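PDB 2O57: putative sarcosine dimethylglycine methyltransferase from Galdieria sulphuraria, which probably transfers methyl groups from S-adenosylmethionine to sarcosine and dimethylglycine. Local coordinates for residues L87-G92 with L142-E147; K168-C173 with M183-P188. All coordinates share one frame; numbering follows the deposited sequence. Where two conformers were deposited one is given.

Contact 1: residues L87-G92 with L142-E147; sequences LDLGAG and LEIPCE
L87 and L89, on either side of D88 in strand 85-89, both put a methyl group on the side chain of I144, which sits in the loop between strands 134-138 and 151-157. L87 comes first. Its chi1 of 173° turns CG away from the backbone N, and the side chain reaches out from the strand to meet I144 tip to tip: L87 CD2 is 4.0 Å from I144 CG2 and equally far from I144 CD1, so one leucine methyl covers two ends of the isoleucine. D88 points to the other face of the sheet, where it packs on I108 and W155 of the neighbouring strands. L89 returns to the face of L87, but leans over rather than aiming directly at the loop; it is the CD2 branch that meets I144 most closely, with L89 CD2 4.0 Å from I144 CD1, and the two side chains cross at about a right angle. I144 lies against both leucine ends through apolar contacts, with no hydrogen bond across the segments. The loop backbone is held by helix 166-176, where the side chain of R175 donates to C146 O. The loop bends sharply at P145, the centre of an inverse gamma turn, with a weak bond from C146 N to I144 O at 2.8 Å. Past L89 the chain leaves the sheet through G90, A91 and G92; both glycines have positive phi, and G92 is bonded through its N to N112. A buried parallel strand running into a glycine-rich turn is characteristic of the Rossmann-like class I methyltransferase fold, where this turn, as in relatives, probably borders the S-adenosylmethionine pocket.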
# COMPACT_ATOMS: atom_id res chain seq x y z
N LEU A 87 10.56 18.20 -5.16
CA LEU A 87 11.91 17.96 -4.71
C LEU A 87 12.15 16.46 -4.67
O LEU A 87 11.37 15.70 -4.02
CB LEU A 87 12.08 18.59 -3.32
CG LEU A 87 13.39 18.28 -2.61
CD1 LEU A 87 14.62 18.83 -3.43
CD2 LEU A 87 13.38 18.74 -1.16
N ASP A 88 13.19 16.00 -5.37
CA ASP A 88 13.50 14.56 -5.35
C ASP A 88 14.69 14.35 -4.43
O ASP A 88 15.82 14.75 -4.77
CB ASP A 88 13.76 13.98 -6.75
CG ASP A 88 14.01 12.46 -6.73
OD1 ASP A 88 14.28 11.85 -5.66
OD2 ASP A 88 13.94 11.88 -7.82
N LEU A 89 14.44 13.74 -3.27
CA LEU A 89 15.47 13.50 -2.27
C LEU A 89 16.13 12.15 -2.54
O LEU A 89 15.51 11.09 -2.40
CB LEU A 89 14.86 13.57 -0.85
CG LEU A 89 14.44 14.94 -0.32
CD1 LEU A 89 13.83 14.79 1.06
CD2 LEU A 89 15.66 15.89 -0.20
N GLY A 90 17.37 12.18 -2.98
CA GLY A 90 18.11 10.96 -3.29
C GLY A 90 17.87 10.60 -4.74
O GLY A 90 17.62 9.45 -5.08
N ALA A 91 17.95 11.60 -5.62
CA ALA A 91 17.50 11.44 -7.00
C ALA A 91 18.31 10.48 -7.92
O ALA A 91 17.86 10.15 -9.01
CB ALA A 91 17.39 12.83 -7.62
N GLY A 92 19.52 10.10 -7.51
CA GLY A 92 20.38 9.19 -8.29
C GLY A 92 20.70 9.83 -9.61
O GLY A 92 21.13 10.99 -9.66
N LEU A 142 19.87 16.57 5.57
CA LEU A 142 19.95 17.23 6.88
C LEU A 142 20.03 18.76 6.72
O LEU A 142 19.78 19.50 7.66
CB LEU A 142 21.13 16.69 7.69
CG LEU A 142 21.15 15.17 7.87
CD1 LEU A 142 22.36 14.68 8.69
CD2 LEU A 142 19.85 14.69 8.49
N GLU A 143 20.36 19.21 5.51
CA GLU A 143 20.47 20.62 5.23
C GLU A 143 20.04 20.91 3.79
O GLU A 143 20.87 21.23 2.91
CB GLU A 143 21.90 21.09 5.49
CG GLU A 143 22.02 22.54 5.94
CD GLU A 143 23.46 22.94 6.24
OE1 GLU A 143 23.99 23.83 5.51
OE2 GLU A 143 24.08 22.35 7.18
N ILE A 144 18.75 20.80 3.54
CA ILE A 144 18.25 20.97 2.19
C ILE A 144 18.53 22.42 1.79
O ILE A 144 18.11 23.34 2.49
CB ILE A 144 16.75 20.60 2.07
CG1 ILE A 144 16.52 19.13 2.54
CG2 ILE A 144 16.27 20.84 0.66
CD1 ILE A 144 15.00 18.67 2.55
N PRO A 145 19.32 22.61 0.70
CA PRO A 145 19.81 23.95 0.36
C PRO A 145 18.72 24.72 -0.37
O PRO A 145 18.89 25.06 -1.54
CB PRO A 145 21.01 23.65 -0.57
CG PRO A 145 20.59 22.39 -1.31
CD PRO A 145 19.79 21.58 -0.26
N CYS A 146 17.59 24.96 0.31
CA CYS A 146 16.41 25.58 -0.28
C CYS A 146 15.68 26.40 0.82
O CYS A 146 15.81 26.06 2.00
CB CYS A 146 15.48 24.48 -0.87
SG CYS A 146 16.23 23.13 -1.99
N GLU A 147 14.89 27.41 0.42
CA GLU A 147 14.06 28.21 1.36
C GLU A 147 12.88 27.40 1.96
O GLU A 147 12.46 26.39 1.40
CB GLU A 147 13.45 29.41 0.65
CG GLU A 147 14.41 30.33 -0.09
CD GLU A 147 13.79 31.71 -0.32
OE1 GLU A 147 13.87 32.23 -1.47
OE2 GLU A 147 13.21 32.26 0.66

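Contact 2: residues K168-C173 with M183-P188; sequences KVFQEC and MAITDP
Selenomethionine M183 swings CG to the far side of CB from its backbone N (chi1 172°), stretches from strand 181-190 toward helix 166-176 and, with a bend at chi3 (73°), hooks its methyl aside to F170. C173 and F170, one helical turn apart, each hold the first side-chain branch beside the backbone N, which sends C173 SG to M183 SE at 3.4 Å and brings the F170 ring up to the selenomethionine methyl. There M183 CE lies 3.6 Å from F170 CE1 and 3.8 Å from F170 CD1, approaching the ring obliquely, while the two side chains cross at about a right angle. The segments 168-173 and 183-188 run roughly antiparallel, at 151° with 11.9 Å between their axes, as befits the helix of a beta-alpha-beta crossover that joins the parallel strands 151-157 and 181-190 of the Rossmann-like sheet. Farther along the strand, I185 reaches the same ring more lightly, its CD1 4.3 Å from F170 CZ. F160 and Y217 pack edge-to-face with the F170 ring, and I154 of strand 151-157 touches both C173 and M183.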
# COMPACT_ATOMS: atom_id res chain seq x y z
N LYS A 168 15.95 14.89 11.97
CA LYS A 168 16.36 16.05 11.17
C LYS A 168 15.89 15.99 9.70
O LYS A 168 15.46 17.01 9.16
CB LYS A 168 17.88 16.25 11.28
CG LYS A 168 18.41 17.52 10.61
CD LYS A 168 17.73 18.79 11.13
CE LYS A 168 18.43 20.01 10.52
NZ LYS A 168 17.72 21.25 10.90
N VAL A 169 15.94 14.79 9.09
CA VAL A 169 15.37 14.54 7.74
C VAL A 169 13.92 14.99 7.68
O VAL A 169 13.54 15.80 6.84
CB VAL A 169 15.47 13.04 7.34
CG1 VAL A 169 14.83 12.78 5.95
CG2 VAL A 169 16.94 12.57 7.36
N PHE A 170 13.11 14.48 8.59
CA PHE A 170 11.69 14.86 8.59
C PHE A 170 11.48 16.34 8.92
O PHE A 170 10.58 16.95 8.38
CB PHE A 170 10.88 13.92 9.52
CG PHE A 170 10.52 12.61 8.87
CD1 PHE A 170 9.40 12.52 7.99
CD2 PHE A 170 11.26 11.47 9.13
CE1 PHE A 170 9.09 11.31 7.36
CE2 PHE A 170 10.94 10.25 8.55
CZ PHE A 170 9.85 10.16 7.64
N GLN A 171 12.33 16.94 9.77
CA GLN A 171 12.21 18.38 10.06
C GLN A 171 12.46 19.21 8.77
O GLN A 171 11.78 20.22 8.53
CB GLN A 171 13.19 18.81 11.18
CG GLN A 171 12.74 18.37 12.58
CD GLN A 171 13.77 18.63 13.64
OE1 GLN A 171 14.97 18.65 13.35
NE2 GLN A 171 13.33 18.83 14.87
N GLU A 172 13.49 18.83 8.03
CA GLU A 172 13.82 19.50 6.76
C GLU A 172 12.72 19.30 5.73
O GLU A 172 12.38 20.23 5.02
CB GLU A 172 15.17 19.02 6.20
CG GLU A 172 16.39 19.59 6.95
CD GLU A 172 16.46 21.09 6.75
OE1 GLU A 172 16.96 21.53 5.70
OE2 GLU A 172 15.98 21.83 7.62
N CYS A 173 12.19 18.07 5.64
CA CYS A 173 11.08 17.81 4.71
C CYS A 173 9.89 18.74 5.00
O CYS A 173 9.34 19.37 4.07
CB CYS A 173 10.65 16.34 4.72
SG CYS A 173 11.87 15.20 3.96
N MSE A 183 4.23 14.59 0.67
CA MSE A 183 5.47 13.84 0.46
C MSE A 183 5.17 12.37 0.24
O MSE A 183 4.48 11.75 1.05
CB MSE A 183 6.40 13.99 1.66
CG MSE A 183 7.62 13.06 1.54
SE MSE A 183 9.17 13.57 2.61
CE MSE A 183 8.54 13.10 4.31
N ALA A 184 5.76 11.80 -0.81
CA ALA A 184 5.65 10.36 -1.06
C ALA A 184 7.04 9.73 -0.92
O ALA A 184 7.99 10.14 -1.60
CB ALA A 184 5.05 10.08 -2.46
N ILE A 185 7.16 8.73 -0.04
CA ILE A 185 8.45 8.05 0.18
C ILE A 185 8.30 6.56 0.10
O ILE A 185 7.19 6.00 0.31
CB ILE A 185 9.14 8.40 1.53
CG1 ILE A 185 8.35 7.84 2.75
CG2 ILE A 185 9.34 9.90 1.64
CD1 ILE A 185 9.16 7.92 4.06
N THR A 186 9.41 5.90 -0.25
CA THR A 186 9.53 4.45 -0.14
C THR A 186 10.88 4.18 0.56
O THR A 186 11.79 5.00 0.46
CB THR A 186 9.46 3.66 -1.52
OG1 THR A 186 10.64 3.88 -2.35
CG2 THR A 186 8.16 3.87 -2.28
N ASP A 187 10.99 3.07 1.29
CA ASP A 187 12.25 2.76 1.96
C ASP A 187 12.26 1.30 2.36
O ASP A 187 11.29 0.80 2.96
CB ASP A 187 12.37 3.64 3.23
CG ASP A 187 13.82 4.08 3.54
OD1 ASP A 187 14.64 4.20 2.61
OD2 ASP A 187 14.10 4.33 4.73
N PRO A 188 13.37 0.61 2.09
CA PRO A 188 13.53 -0.67 2.78
C PRO A 188 13.56 -0.36 4.28
O PRO A 188 14.09 0.70 4.70
CB PRO A 188 14.91 -1.15 2.33
CG PRO A 188 15.18 -0.42 0.99
CD PRO A 188 14.54 0.95 1.24

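Overall arrangement
Contact 1 closes along the chain before contact 2 opens, and their centres are 10 Å apart, on one side of the same sheet. Strand 85-89 of contact 1 and strand 181-190 of contact 2 flank strand 151-157, and helix 166-176 lies over this group. The contacts meet directly: E172 OE1 of the helix takes a probable hydrogen bond from I144 N at 2.9 Å, and C173 SG packs on L89 CD1 at 3.5 Å. C173 therefore touches strands of both contacts. The touching side chains of both contacts are buried between sheet, helix and loop within the methyltransferase domain, and the glycine-rich turn follows directly on strand 85-89.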